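Long-range contacts in 5-carboxyvanillate decarboxylase (Sphingomonas paucimobilis, PDB 4L6D), which probably catalyses the decarboxylation of 5-carboxyvanillate to vanillate, using an amidohydrolase-type barrel that binds a manganese ion: residues A10-P15 and L74-P79; T147-Y152 and P178-D183; G288-M293 and G325-R330; A62-N67 and Q301-A306; R238-H243 and K258-F263. All coordinates share one frame; numbering follows the deposited sequence. Where two conformers were deposited one is given.

Overall arrangement
Interactions 1 and 3 both reach the parallel eight-stranded sheet of the TIM barrel: interaction 1 pairs its first two strands, 5-11 and 71-76, and interaction 3 lays helix 317-331 against the eighth, 292-293. Their centres are 24 Å apart. Interaction 4 joins helices 59-67 and 303-311 and crosses both along the chain, bringing early and late parts of the chain together. Nested within the loop that interaction 4 closes are interactions 2 and 5, whose centres lie 23 Å apart; all three touch the second subunit. Interaction 1 borders the manganese site, whereas interaction 5, its centre about 34 Å from that of interaction 1 and on the opposite side of the chain's centre, holds a separate vanillate molecule.

Interaction 1: residues A10-P15 and L74-P79; sequences AVTFQP and LSLTAP. With VNL (4-hydroxy-3-methoxybenzoate), chain J.
The ring of F13 meets L76 obliquely, its CD2 4.2 Å from L76 CD1, and also packs on L99 and T103 of helix 86-106. At the other end of the contact, the methoxy carbon CV of the bound vanillate comes within 3.3 Å of A78 O, and T77 OG1 also lies near that carbon. The chains between run as parallel strands. V11 N donates to S75 O at 3.0 Å and T77 N to V11 O at 2.9 Å, so that V11 bonds to the residues before and after L76, the usual parallel pattern. V11 CG1, placed between the backbone N and the carbonyl carbon (chi1 68°), sits 3.5 Å from S75 O and close to L74. T77 turns OG1 anti to its own N (chi1 -171°), which brings it 3.7 Å from A10 CB and lets it bond to Y300 OH. A10 and S75 share the sheet face toward the metal site; the side chain of A10 is about 5 Å from the manganese ion. These are the first two strands of the TIM barrel, with M100 of helix 86-106 packed on V11 and L74, and L53 of helix 49-54 on A10, T12 and T77.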
# COMPACT_ATOMS: atom_id res chain seq x y z
N ALA A 10 -12.45 -19.33 2.77
CA ALA A 10 -13.16 -19.02 4.01
C ALA A 10 -14.28 -20.00 4.32
O ALA A 10 -14.96 -20.50 3.41
CB ALA A 10 -13.72 -17.60 3.93
N VAL A 11 -14.48 -20.23 5.61
CA VAL A 11 -15.55 -21.08 6.10
C VAL A 11 -16.04 -20.47 7.42
O VAL A 11 -15.36 -19.65 8.01
CB VAL A 11 -15.04 -22.54 6.32
CG1 VAL A 11 -14.03 -22.61 7.48
CG2 VAL A 11 -16.18 -23.51 6.54
N THR A 12 -17.23 -20.86 7.87
CA THR A 12 -17.63 -20.52 9.23
C THR A 12 -18.34 -21.70 9.87
O THR A 12 -18.61 -22.70 9.20
CB THR A 12 -18.49 -19.25 9.30
OG1 THR A 12 -18.63 -18.85 10.67
CG2 THR A 12 -19.87 -19.48 8.68
N PHE A 13 -18.63 -21.57 11.16
CA PHE A 13 -19.28 -22.62 11.93
C PHE A 13 -20.36 -21.99 12.78
O PHE A 13 -20.22 -20.83 13.19
CB PHE A 13 -18.25 -23.34 12.81
CG PHE A 13 -17.06 -23.86 12.05
CD1 PHE A 13 -17.17 -25.01 11.29
CD2 PHE A 13 -15.84 -23.21 12.12
CE1 PHE A 13 -16.08 -25.49 10.57
CE2 PHE A 13 -14.74 -23.69 11.41
CZ PHE A 13 -14.87 -24.83 10.64
N GLN A 14 -21.43 -22.73 13.06
CA GLN A 14 -22.58 -22.15 13.74
C GLN A 14 -22.30 -21.43 15.07
O GLN A 14 -22.85 -20.36 15.30
CB GLN A 14 -23.71 -23.18 13.90
CG GLN A 14 -25.09 -22.55 14.06
CD GLN A 14 -25.48 -21.68 12.88
OE1 GLN A 14 -25.24 -22.03 11.73
NE2 GLN A 14 -26.06 -20.52 13.17
N PRO A 15 -21.44 -21.99 15.93
CA PRO A 15 -21.21 -21.23 17.17
C PRO A 15 -20.61 -19.84 16.93
O PRO A 15 -20.93 -18.91 17.67
CB PRO A 15 -20.22 -22.11 17.95
CG PRO A 15 -20.52 -23.51 17.46
CD PRO A 15 -20.80 -23.32 15.98
N LEU A 74 -9.01 -24.50 4.21
CA LEU A 74 -10.07 -23.73 4.86
C LEU A 74 -9.53 -22.91 6.02
O LEU A 74 -8.61 -23.33 6.71
CB LEU A 74 -11.15 -24.68 5.38
CG LEU A 74 -11.79 -25.62 4.37
CD1 LEU A 74 -12.67 -26.66 5.07
CD2 LEU A 74 -12.63 -24.85 3.35
N SER A 75 -10.15 -21.74 6.24
CA SER A 75 -9.82 -20.88 7.37
C SER A 75 -11.11 -20.25 7.88
O SER A 75 -11.95 -19.84 7.08
CB SER A 75 -8.83 -19.79 6.95
OG SER A 75 -9.18 -19.23 5.68
N LEU A 76 -11.26 -20.15 9.20
CA LEU A 76 -12.39 -19.41 9.74
C LEU A 76 -12.33 -17.96 9.24
O LEU A 76 -11.31 -17.28 9.38
CB LEU A 76 -12.39 -19.46 11.26
CG LEU A 76 -13.47 -18.58 11.90
CD1 LEU A 76 -14.86 -19.13 11.60
CD2 LEU A 76 -13.27 -18.47 13.42
N THR A 77 -13.43 -17.52 8.66
CA THR A 77 -13.49 -16.25 7.94
C THR A 77 -13.24 -15.07 8.88
O THR A 77 -13.58 -15.13 10.06
CB THR A 77 -14.85 -16.11 7.23
OG1 THR A 77 -14.82 -14.97 6.36
CG2 THR A 77 -16.00 -15.98 8.23
N ALA A 78 -12.62 -14.02 8.35
CA ALA A 78 -12.46 -12.79 9.12
C ALA A 78 -13.84 -12.30 9.57
O ALA A 78 -14.82 -12.44 8.84
CB ALA A 78 -11.76 -11.74 8.27
N PRO A 79 -13.93 -11.70 10.77
CA PRO A 79 -12.86 -11.36 11.71
C PRO A 79 -12.50 -12.46 12.71
O PRO A 79 -11.94 -12.16 13.77
CB PRO A 79 -13.46 -10.17 12.46
CG PRO A 79 -14.92 -10.52 12.54
CD PRO A 79 -15.24 -11.21 11.23
C1 VNL J . -14.60 -10.10 1.63
CO1 VNL J . -13.66 -10.57 0.70
CO2 VNL J . -14.57 -10.49 2.98
CM1 VNL J . -12.66 -11.48 1.11
CM2 VNL J . -13.58 -11.38 3.41
OM VNL J . -13.46 -11.82 4.70
CZ VNL J . -12.60 -11.89 2.44
CC VNL J . -15.69 -9.16 1.16
CV VNL J . -14.38 -11.36 5.71
O1 VNL J . -15.92 -9.02 -0.07
O2 VNL J . -16.38 -8.58 2.02
O3 VNL J . -11.89 -12.99 2.85

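Interaction 2: residues T147-Y152 and P178-D183; sequences TNDLYY and PSKQID
D149 and Q181 both set CG anti to the carbonyl carbon (chi1 -56° and -60°), which sends the aspartate's carboxylate to K180 and the glutamine's extended chain back to the aspartate's own backbone. D149 is thus gripped twice. K180 N donates to OD1 of D149 at 2.8 Å in a nearly straight bond, coming from above the carboxylate plane, while Q181 NE2 donates a hydrogen bond to D149 O at 2.9 Å, the acceptor lying in the plane of the amide. D149 is the third residue of a type I' turn from T147 to L150, whose positive phi angles present both its carbonyl and its side chain to the other loop. The aliphatic part of K180 runs obliquely across the carboxylate, with CD 3.5 Å from D149 OD2.

A second group of bonds centres on S179. Its OG donates to Y151 OH at 2.7 Å and accepts from Q181 N at 3.1 Å, closing an ST turn that fixes the hydroxyl. The ring of Y151 and the amide of Q181 lie alongside one another, pointing opposite ways, Y151 CE2 3.7 Å from Q181 NE2 and their planes 54° apart. Both loops follow barrel strands, 140-144 and 171-174. Helix 197-211 backs them, E201 bonding to Y151 OH and S179 N, and A185 of the second subunit packs on Y151, Q181 and I182.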
# COMPACT_ATOMS: atom_id res chain seq x y z
N THR A 147 -5.43 -7.28 16.52
CA THR A 147 -6.31 -7.63 17.63
C THR A 147 -6.30 -6.50 18.64
O THR A 147 -5.23 -6.01 19.02
CB THR A 147 -5.89 -8.95 18.32
OG1 THR A 147 -5.87 -10.00 17.35
CG2 THR A 147 -6.88 -9.31 19.44
N ASN A 148 -7.49 -6.07 19.04
CA ASN A 148 -7.64 -4.98 20.01
C ASN A 148 -6.95 -3.69 19.54
O ASN A 148 -6.49 -2.89 20.35
CB ASN A 148 -7.16 -5.40 21.40
CG ASN A 148 -7.96 -6.56 21.96
OD1 ASN A 148 -9.14 -6.71 21.67
ND2 ASN A 148 -7.31 -7.38 22.78
N ASP A 149 -6.89 -3.53 18.23
CA ASP A 149 -6.31 -2.35 17.59
C ASP A 149 -4.82 -2.21 17.87
O ASP A 149 -4.27 -1.11 17.86
CB ASP A 149 -7.10 -1.11 17.98
CG ASP A 149 -8.56 -1.25 17.63
OD1 ASP A 149 -8.85 -1.28 16.42
OD2 ASP A 149 -9.39 -1.40 18.56
N LEU A 150 -4.18 -3.35 18.11
CA LEU A 150 -2.74 -3.43 18.24
C LEU A 150 -2.21 -4.31 17.13
O LEU A 150 -2.89 -5.24 16.68
CB LEU A 150 -2.35 -4.04 19.58
CG LEU A 150 -2.81 -3.31 20.82
CD1 LEU A 150 -2.50 -4.14 22.05
CD2 LEU A 150 -2.14 -1.96 20.90
N TYR A 151 -0.98 -4.03 16.70
CA TYR A 151 -0.33 -4.81 15.66
C TYR A 151 0.69 -5.78 16.27
O TYR A 151 0.99 -5.70 17.46
CB TYR A 151 0.30 -3.87 14.63
CG TYR A 151 -0.76 -3.08 13.91
CD1 TYR A 151 -1.62 -3.70 13.02
CD2 TYR A 151 -0.94 -1.72 14.15
CE1 TYR A 151 -2.63 -3.00 12.37
CE2 TYR A 151 -1.95 -1.00 13.50
CZ TYR A 151 -2.78 -1.65 12.60
OH TYR A 151 -3.78 -0.94 11.96
N TYR A 152 1.21 -6.69 15.44
CA TYR A 152 1.94 -7.84 15.98
C TYR A 152 3.42 -7.57 16.26
O TYR A 152 4.17 -8.50 16.57
CB TYR A 152 1.71 -9.10 15.14
CG TYR A 152 0.26 -9.53 15.22
CD1 TYR A 152 -0.38 -9.60 16.45
CD2 TYR A 152 -0.48 -9.79 14.08
CE1 TYR A 152 -1.72 -9.95 16.54
CE2 TYR A 152 -1.81 -10.15 14.15
CZ TYR A 152 -2.42 -10.22 15.39
OH TYR A 152 -3.76 -10.56 15.49
N PRO A 178 -9.38 -1.99 8.54
CA PRO A 178 -8.49 -1.06 9.23
C PRO A 178 -8.82 -0.87 10.72
O PRO A 178 -9.98 -0.63 11.07
CB PRO A 178 -8.70 0.24 8.46
CG PRO A 178 -8.89 -0.26 7.04
CD PRO A 178 -9.64 -1.56 7.15
N SER A 179 -7.80 -0.96 11.56
CA SER A 179 -7.96 -0.78 13.01
C SER A 179 -8.34 0.65 13.34
O SER A 179 -8.34 1.54 12.47
CB SER A 179 -6.66 -1.11 13.74
OG SER A 179 -5.74 -0.03 13.62
N LYS A 180 -8.61 0.90 14.61
CA LYS A 180 -9.00 2.23 15.06
C LYS A 180 -7.87 3.24 14.88
O LYS A 180 -8.10 4.45 14.85
CB LYS A 180 -9.51 2.21 16.50
CG LYS A 180 -10.85 1.52 16.69
CD LYS A 180 -11.28 1.52 18.15
CE LYS A 180 -12.63 0.82 18.29
NZ LYS A 180 -13.22 0.99 19.64
N GLN A 181 -6.64 2.75 14.74
CA GLN A 181 -5.51 3.63 14.51
C GLN A 181 -5.62 4.33 13.16
O GLN A 181 -5.10 5.43 12.99
CB GLN A 181 -4.21 2.84 14.57
CG GLN A 181 -3.98 2.17 15.92
CD GLN A 181 -2.53 1.80 16.15
OE1 GLN A 181 -1.62 2.56 15.79
NE2 GLN A 181 -2.29 0.64 16.75
N ILE A 182 -6.28 3.68 12.21
CA ILE A 182 -6.29 4.19 10.83
C ILE A 182 -7.68 4.26 10.19
O ILE A 182 -7.81 4.73 9.06
CB ILE A 182 -5.36 3.36 9.91
CG1 ILE A 182 -5.73 1.87 9.95
CG2 ILE A 182 -3.91 3.55 10.32
CD1 ILE A 182 -5.14 1.05 8.80
N ASP A 183 -8.72 3.82 10.89
CA ASP A 183 -10.01 3.65 10.21
C ASP A 183 -10.72 4.92 9.72
O ASP A 183 -11.58 4.82 8.85
CB ASP A 183 -10.98 2.76 11.01
CG ASP A 183 -11.39 3.35 12.35
OD1 ASP A 183 -11.26 4.57 12.57
OD2 ASP A 183 -11.85 2.58 13.20

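Interaction 3: residues G288-M293 and G325-R330; sequences GPENVM and GGNAAR
M293 lays its sulphur over the helix backbone at A328, SD 3.6 Å from A328 CA, while its CG rests 3.7 Å from N327 CB. Beside this apolar patch, N327 points its amide into the turn that leads to strand 292-293. Its ND2 spends both hydrogens there, one on P289 O at 2.8 Å, in the carbonyl plane and on a lone pair, the other on V292 O at 2.9 Å, from above the carbonyl plane. The amide's rotation is fixed from the other end too, since R330 NH1 donates to N327 OD1 at 3.1 Å. R330, bent at chi3 (76°), curls back along the helix to reach it, and NH2 meets E290 O edge-on at 2.7 Å. Water 1 bridges NH2 to N291 OD1, while N291 ND2 bonds to R264 O. The backbone oxygens of P289, E290 and V292 are thus bonded directly to helix 317-331. That helix lies between the last barrel strand and the first: M293 belongs to strand 292-293, and A328 packs on I5 and T7 of strand 5-11.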
# COMPACT_ATOMS: atom_id res chain seq x y z
N GLY A 288 10.99 -15.39 -5.74
CA GLY A 288 11.32 -16.76 -6.06
C GLY A 288 10.04 -17.57 -6.22
O GLY A 288 9.05 -17.31 -5.53
N PRO A 289 10.05 -18.55 -7.14
CA PRO A 289 8.85 -19.34 -7.40
C PRO A 289 8.38 -20.19 -6.20
O PRO A 289 7.21 -20.54 -6.16
CB PRO A 289 9.27 -20.23 -8.57
CG PRO A 289 10.78 -20.30 -8.48
CD PRO A 289 11.18 -18.93 -8.01
N GLU A 290 9.26 -20.48 -5.24
CA GLU A 290 8.86 -21.25 -4.06
C GLU A 290 7.99 -20.45 -3.09
O GLU A 290 7.40 -21.03 -2.19
CB GLU A 290 10.10 -21.77 -3.31
CG GLU A 290 10.86 -22.84 -4.04
CD GLU A 290 12.23 -23.07 -3.42
OE1 GLU A 290 13.08 -22.16 -3.51
OE2 GLU A 290 12.43 -24.15 -2.84
N ASN A 291 7.90 -19.13 -3.28
CA ASN A 291 7.23 -18.28 -2.29
C ASN A 291 5.86 -17.75 -2.73
O ASN A 291 5.30 -16.87 -2.08
CB ASN A 291 8.13 -17.09 -1.92
CG ASN A 291 9.09 -17.41 -0.79
OD1 ASN A 291 9.00 -18.46 -0.15
ND2 ASN A 291 10.00 -16.49 -0.51
N VAL A 292 5.33 -18.28 -3.82
CA VAL A 292 4.03 -17.85 -4.32
C VAL A 292 3.07 -19.01 -4.42
O VAL A 292 3.37 -20.01 -5.06
CB VAL A 292 4.16 -17.17 -5.71
CG1 VAL A 292 2.81 -16.60 -6.14
CG2 VAL A 292 5.23 -16.08 -5.68
N MET A 293 1.89 -18.86 -3.82
CA MET A 293 0.85 -19.89 -3.84
C MET A 293 -0.43 -19.37 -4.46
O MET A 293 -0.74 -18.19 -4.37
CB MET A 293 0.55 -20.35 -2.42
CG MET A 293 1.69 -21.11 -1.79
SD MET A 293 1.40 -21.53 -0.06
CE MET A 293 1.71 -19.96 0.75
N GLY A 325 -0.04 -25.62 -6.38
CA GLY A 325 -0.22 -26.50 -5.23
C GLY A 325 1.02 -27.04 -4.54
O GLY A 325 0.94 -27.39 -3.37
N GLY A 326 2.14 -27.13 -5.25
CA GLY A 326 3.34 -27.70 -4.67
C GLY A 326 3.86 -26.94 -3.47
O GLY A 326 4.23 -27.53 -2.44
N ASN A 327 3.91 -25.62 -3.59
CA ASN A 327 4.35 -24.78 -2.48
C ASN A 327 3.41 -24.90 -1.28
O ASN A 327 3.87 -25.01 -0.13
CB ASN A 327 4.46 -23.32 -2.92
CG ASN A 327 5.55 -23.09 -3.95
OD1 ASN A 327 6.54 -23.82 -4.01
ND2 ASN A 327 5.37 -22.07 -4.77
N ALA A 328 2.10 -24.88 -1.54
CA ALA A 328 1.12 -25.08 -0.47
C ALA A 328 1.31 -26.42 0.24
O ALA A 328 1.20 -26.49 1.46
CB ALA A 328 -0.29 -24.98 -1.02
N ALA A 329 1.55 -27.48 -0.52
CA ALA A 329 1.72 -28.79 0.09
C ALA A 329 2.90 -28.80 1.06
O ALA A 329 2.83 -29.39 2.13
CB ALA A 329 1.91 -29.84 -0.99
N ARG A 330 3.97 -28.11 0.69
CA ARG A 330 5.14 -27.98 1.55
C ARG A 330 4.84 -27.10 2.77
O ARG A 330 5.03 -27.53 3.91
CB ARG A 330 6.30 -27.37 0.77
CG ARG A 330 7.57 -27.18 1.58
CD ARG A 330 8.64 -26.46 0.77
NE ARG A 330 8.38 -25.02 0.66
CZ ARG A 330 8.05 -24.39 -0.46
NH1 ARG A 330 7.95 -25.07 -1.60
NH2 ARG A 330 7.84 -23.09 -0.45
O HOH W 1 8.48 -21.03 1.11

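Interaction 4: residues A62-N67 and Q301-A306; sequences AEMDSN and QPMAPA
M303 reaches across to E63 and M64, joining two helices of the TIM barrel: 59-67, which precedes the second strand, and 303-311, which follows the eighth. The apolar contacts come from its thioether, CE lying 3.6 Å from E63 CB and SD 3.9 Å from M64 CG, where the two methionines meet at a slant. H72 of strand 71-76 touches both methionines from the barrel side. Close packing continues at N67, whose OD1 is 3.3 Å from A304 CB. One hydrogen bond holds that amide: ND2 donates to E63 O at 2.8 Å, a carbonyl that also takes the backbone N-H of N67. Shortening this side chain to an alanine is likely to leave E63 O with one donor fewer and a gap beside A304. The remaining links run through water. E63, bent at chi2 (-80°), directs its carboxylate to the first turn of helix 303-311, a placement likely to be favoured by the helix dipole; waters 2 and 3 both donate to OE1 and accept from A304 N (2.9 Å) and M303 N (3.0 Å), respectively.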
# COMPACT_ATOMS: atom_id res chain seq x y z
N ALA A 62 -19.17 -29.09 -5.21
CA ALA A 62 -19.65 -29.19 -6.59
C ALA A 62 -18.85 -28.25 -7.50
O ALA A 62 -18.49 -28.63 -8.62
CB ALA A 62 -21.15 -28.88 -6.67
N GLU A 63 -18.58 -27.05 -7.01
CA GLU A 63 -17.81 -26.08 -7.78
C GLU A 63 -16.34 -26.50 -7.91
O GLU A 63 -15.72 -26.32 -8.96
CB GLU A 63 -17.89 -24.69 -7.15
CG GLU A 63 -19.20 -24.00 -7.42
CD GLU A 63 -19.23 -23.37 -8.79
OE1 GLU A 63 -18.41 -22.46 -9.03
OE2 GLU A 63 -20.05 -23.79 -9.63
N MET A 64 -15.79 -27.07 -6.85
CA MET A 64 -14.45 -27.63 -6.94
C MET A 64 -14.40 -28.71 -8.01
O MET A 64 -13.49 -28.74 -8.84
CB MET A 64 -13.98 -28.19 -5.59
CG MET A 64 -13.72 -27.09 -4.55
SD MET A 64 -13.65 -27.74 -2.86
CE MET A 64 -12.19 -28.78 -2.97
N ASP A 65 -15.40 -29.58 -8.03
CA ASP A 65 -15.41 -30.67 -8.99
C ASP A 65 -15.55 -30.17 -10.43
O ASP A 65 -14.84 -30.65 -11.33
CB ASP A 65 -16.51 -31.68 -8.65
CG ASP A 65 -16.18 -32.51 -7.42
OD1 ASP A 65 -14.99 -32.60 -7.06
OD2 ASP A 65 -17.11 -33.08 -6.81
N SER A 66 -16.43 -29.20 -10.65
CA SER A 66 -16.66 -28.71 -12.01
C SER A 66 -15.46 -27.94 -12.56
O SER A 66 -15.28 -27.85 -13.76
CB SER A 66 -17.94 -27.86 -12.09
OG SER A 66 -17.77 -26.62 -11.43
N ASN A 67 -14.64 -27.39 -11.66
CA ASN A 67 -13.46 -26.63 -12.08
C ASN A 67 -12.13 -27.35 -11.92
O ASN A 67 -11.07 -26.80 -12.21
CB ASN A 67 -13.41 -25.29 -11.34
CG ASN A 67 -14.52 -24.37 -11.76
OD1 ASN A 67 -14.44 -23.73 -12.82
ND2 ASN A 67 -15.57 -24.28 -10.94
N GLN A 301 -15.07 -14.64 -3.73
CA GLN A 301 -14.83 -14.61 -5.17
C GLN A 301 -15.15 -15.97 -5.76
O GLN A 301 -15.11 -16.99 -5.06
CB GLN A 301 -13.38 -14.24 -5.48
CG GLN A 301 -13.04 -12.85 -5.00
CD GLN A 301 -11.86 -12.23 -5.72
OE1 GLN A 301 -11.25 -11.31 -5.21
NE2 GLN A 301 -11.57 -12.70 -6.93
N PRO A 302 -15.49 -16.01 -7.06
CA PRO A 302 -15.84 -17.28 -7.71
C PRO A 302 -14.63 -18.10 -8.13
O PRO A 302 -13.56 -17.57 -8.42
CB PRO A 302 -16.58 -16.81 -8.97
CG PRO A 302 -15.97 -15.51 -9.29
CD PRO A 302 -15.73 -14.86 -7.94
N MET A 303 -14.81 -19.42 -8.17
CA MET A 303 -13.71 -20.33 -8.47
C MET A 303 -13.24 -20.31 -9.92
O MET A 303 -12.03 -20.32 -10.15
CB MET A 303 -14.06 -21.75 -8.06
CG MET A 303 -14.37 -21.87 -6.58
SD MET A 303 -14.34 -23.58 -6.03
CE MET A 303 -15.55 -23.57 -4.70
N ALA A 304 -14.16 -20.30 -10.88
CA ALA A 304 -13.75 -20.48 -12.29
C ALA A 304 -12.71 -19.48 -12.78
O ALA A 304 -11.70 -19.89 -13.36
CB ALA A 304 -14.96 -20.54 -13.24
N PRO A 305 -12.91 -18.17 -12.54
CA PRO A 305 -11.90 -17.24 -13.04
C PRO A 305 -10.55 -17.43 -12.34
O PRO A 305 -9.51 -17.25 -12.97
CB PRO A 305 -12.47 -15.85 -12.72
CG PRO A 305 -13.91 -16.05 -12.44
CD PRO A 305 -14.12 -17.48 -12.04
N ALA A 306 -10.56 -17.76 -11.06
CA ALA A 306 -9.31 -17.94 -10.33
C ALA A 306 -8.55 -19.15 -10.87
O ALA A 306 -7.33 -19.12 -11.03
CB ALA A 306 -9.59 -18.10 -8.83
O HOH W 2 -17.05 -20.37 -10.55
O HOH W 3 -17.44 -20.68 -7.60

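Interaction 5: residues R238-H243 and K258-F263; sequences RLDYMH and KPSEYF. With VNL (4-hydroxy-3-methoxybenzoate), chain L.
D240 and P259 mark the nearest backbone approach, with CA atoms 5.6 Å apart where the segments of two helices run 141° from parallel at an axis separation of 9.1 Å. P259 fits between L239, D240 and H243. Its CG lies over one face of the H243 imidazole, 4.0 Å from the ring centroid and 20° off the normal, a CH-pi contact made possible by turning the ring anti to the backbone N (chi1 -167°). With an alanine here instead of the histidine, P259 CG would probably lose its aromatic cover and a gap would open between the helices. D240 OD1 brushes P259 CD at 3.3 Å and accepts from S260 N at 2.8 Å on its syn lone pair. The carboxylate thus meets the first turn of helix 259-266. The segments belong to helices 236-249 and 259-266 of the barrel's periphery, and D240 and S260 line a vanillate pocket with L236, W237, R264 and V286. The vanillate hydroxyl O3 lies beside D240 OD2, whose exact position is less certain. K258, at the N-cap position, donates its backbone N-H to E261 OE1 at 2.9 Å. W196 of the second subunit also packs on L239.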
# COMPACT_ATOMS: atom_id res chain seq x y z
N ARG A 238 12.37 -0.02 -1.84
CA ARG A 238 12.22 1.18 -1.03
C ARG A 238 12.28 0.89 0.47
O ARG A 238 12.88 1.65 1.22
CB ARG A 238 10.90 1.86 -1.39
CG ARG A 238 10.59 3.19 -0.69
CD ARG A 238 9.74 3.99 -1.65
NE ARG A 238 9.12 5.21 -1.13
CZ ARG A 238 9.73 6.39 -1.05
NH1 ARG A 238 11.03 6.51 -1.34
NH2 ARG A 238 9.06 7.46 -0.62
N LEU A 239 11.67 -0.21 0.90
CA LEU A 239 11.79 -0.64 2.29
C LEU A 239 13.27 -0.81 2.66
O LEU A 239 13.70 -0.35 3.71
CB LEU A 239 11.03 -1.95 2.52
CG LEU A 239 9.50 -1.82 2.59
CD1 LEU A 239 8.87 -3.19 2.43
CD2 LEU A 239 9.08 -1.19 3.92
N ASP A 240 14.04 -1.44 1.77
CA ASP A 240 15.45 -1.64 2.03
C ASP A 240 16.20 -0.31 1.97
O ASP A 240 17.04 -0.01 2.82
CB ASP A 240 16.08 -2.59 1.01
CG ASP A 240 15.74 -4.04 1.27
OD1 ASP A 240 15.13 -4.35 2.31
OD2 ASP A 240 16.10 -4.87 0.40
N TYR A 241 15.92 0.49 0.94
CA TYR A 241 16.66 1.73 0.78
C TYR A 241 16.52 2.64 1.99
O TYR A 241 17.51 3.21 2.47
CB TYR A 241 16.31 2.50 -0.51
CG TYR A 241 17.22 3.71 -0.60
CD1 TYR A 241 18.48 3.61 -1.16
CD2 TYR A 241 16.85 4.93 -0.01
CE1 TYR A 241 19.35 4.69 -1.18
CE2 TYR A 241 17.72 6.01 -0.02
CZ TYR A 241 18.96 5.89 -0.61
OH TYR A 241 19.83 6.95 -0.62
N MET A 242 15.29 2.79 2.47
CA MET A 242 15.02 3.76 3.53
C MET A 242 15.28 3.24 4.93
O MET A 242 15.16 3.98 5.90
CB MET A 242 13.58 4.28 3.40
CG MET A 242 13.38 5.22 2.21
SD MET A 242 14.40 6.68 2.44
CE MET A 242 14.19 7.58 0.90
N HIS A 243 15.67 1.97 5.05
CA HIS A 243 15.86 1.40 6.38
C HIS A 243 16.97 2.09 7.18
O HIS A 243 16.85 2.25 8.40
CB HIS A 243 16.13 -0.10 6.27
CG HIS A 243 16.02 -0.81 7.59
ND1 HIS A 243 17.00 -1.66 8.05
CD2 HIS A 243 15.07 -0.75 8.55
CE1 HIS A 243 16.64 -2.12 9.24
NE2 HIS A 243 15.48 -1.59 9.56
N LYS A 258 18.24 -7.31 5.97
CA LYS A 258 17.47 -6.22 5.36
C LYS A 258 15.98 -6.55 5.40
O LYS A 258 15.60 -7.73 5.40
CB LYS A 258 17.89 -6.02 3.90
CG LYS A 258 19.35 -5.65 3.68
CD LYS A 258 19.66 -5.53 2.20
CE LYS A 258 21.16 -5.32 1.99
NZ LYS A 258 21.56 -5.37 0.56
N PRO A 259 15.11 -5.53 5.41
CA PRO A 259 13.66 -5.78 5.37
C PRO A 259 13.23 -6.79 4.29
O PRO A 259 12.46 -7.70 4.61
CB PRO A 259 13.09 -4.38 5.11
CG PRO A 259 14.06 -3.47 5.82
CD PRO A 259 15.42 -4.09 5.58
N SER A 260 13.74 -6.67 3.07
CA SER A 260 13.31 -7.56 1.99
C SER A 260 13.82 -8.97 2.23
O SER A 260 13.22 -9.95 1.76
CB SER A 260 13.80 -7.05 0.62
OG SER A 260 15.20 -7.24 0.48
N GLU A 261 14.92 -9.08 2.97
CA GLU A 261 15.46 -10.40 3.31
C GLU A 261 14.59 -11.13 4.32
O GLU A 261 14.42 -12.34 4.21
CB GLU A 261 16.93 -10.31 3.74
CG GLU A 261 17.84 -9.89 2.59
CD GLU A 261 19.23 -9.46 3.01
OE1 GLU A 261 19.48 -9.27 4.21
OE2 GLU A 261 20.09 -9.32 2.11
N TYR A 262 14.04 -10.41 5.30
CA TYR A 262 13.00 -11.01 6.13
C TYR A 262 11.81 -11.41 5.29
O TYR A 262 11.22 -12.47 5.52
CB TYR A 262 12.52 -10.06 7.24
CG TYR A 262 13.62 -9.77 8.22
CD1 TYR A 262 14.06 -10.77 9.09
CD2 TYR A 262 14.25 -8.54 8.25
CE1 TYR A 262 15.08 -10.53 9.97
CE2 TYR A 262 15.28 -8.29 9.13
CZ TYR A 262 15.70 -9.29 9.99
OH TYR A 262 16.74 -9.07 10.87
N PHE A 263 11.42 -10.57 4.34
CA PHE A 263 10.23 -10.90 3.58
C PHE A 263 10.45 -12.20 2.80
O PHE A 263 9.60 -13.07 2.79
CB PHE A 263 9.77 -9.76 2.66
CG PHE A 263 8.36 -9.95 2.18
CD1 PHE A 263 7.29 -9.63 3.01
CD2 PHE A 263 8.10 -10.54 0.96
CE1 PHE A 263 5.99 -9.83 2.60
CE2 PHE A 263 6.79 -10.75 0.54
CZ PHE A 263 5.73 -10.40 1.36
C1 VNL L . 15.30 -5.36 -4.90
CO1 VNL L . 14.58 -5.24 -3.70
CO2 VNL L . 16.71 -5.24 -4.95
CM1 VNL L . 15.25 -4.99 -2.49
CM2 VNL L . 17.40 -4.98 -3.76
OM VNL L . 18.76 -4.84 -3.67
CZ VNL L . 16.65 -4.85 -2.50
CC VNL L . 14.56 -5.64 -6.18
CV VNL L . 19.59 -4.98 -4.84
O1 VNL L . 13.56 -6.41 -6.18
O2 VNL L . 14.99 -5.07 -7.22
O3 VNL L . 17.38 -4.50 -1.39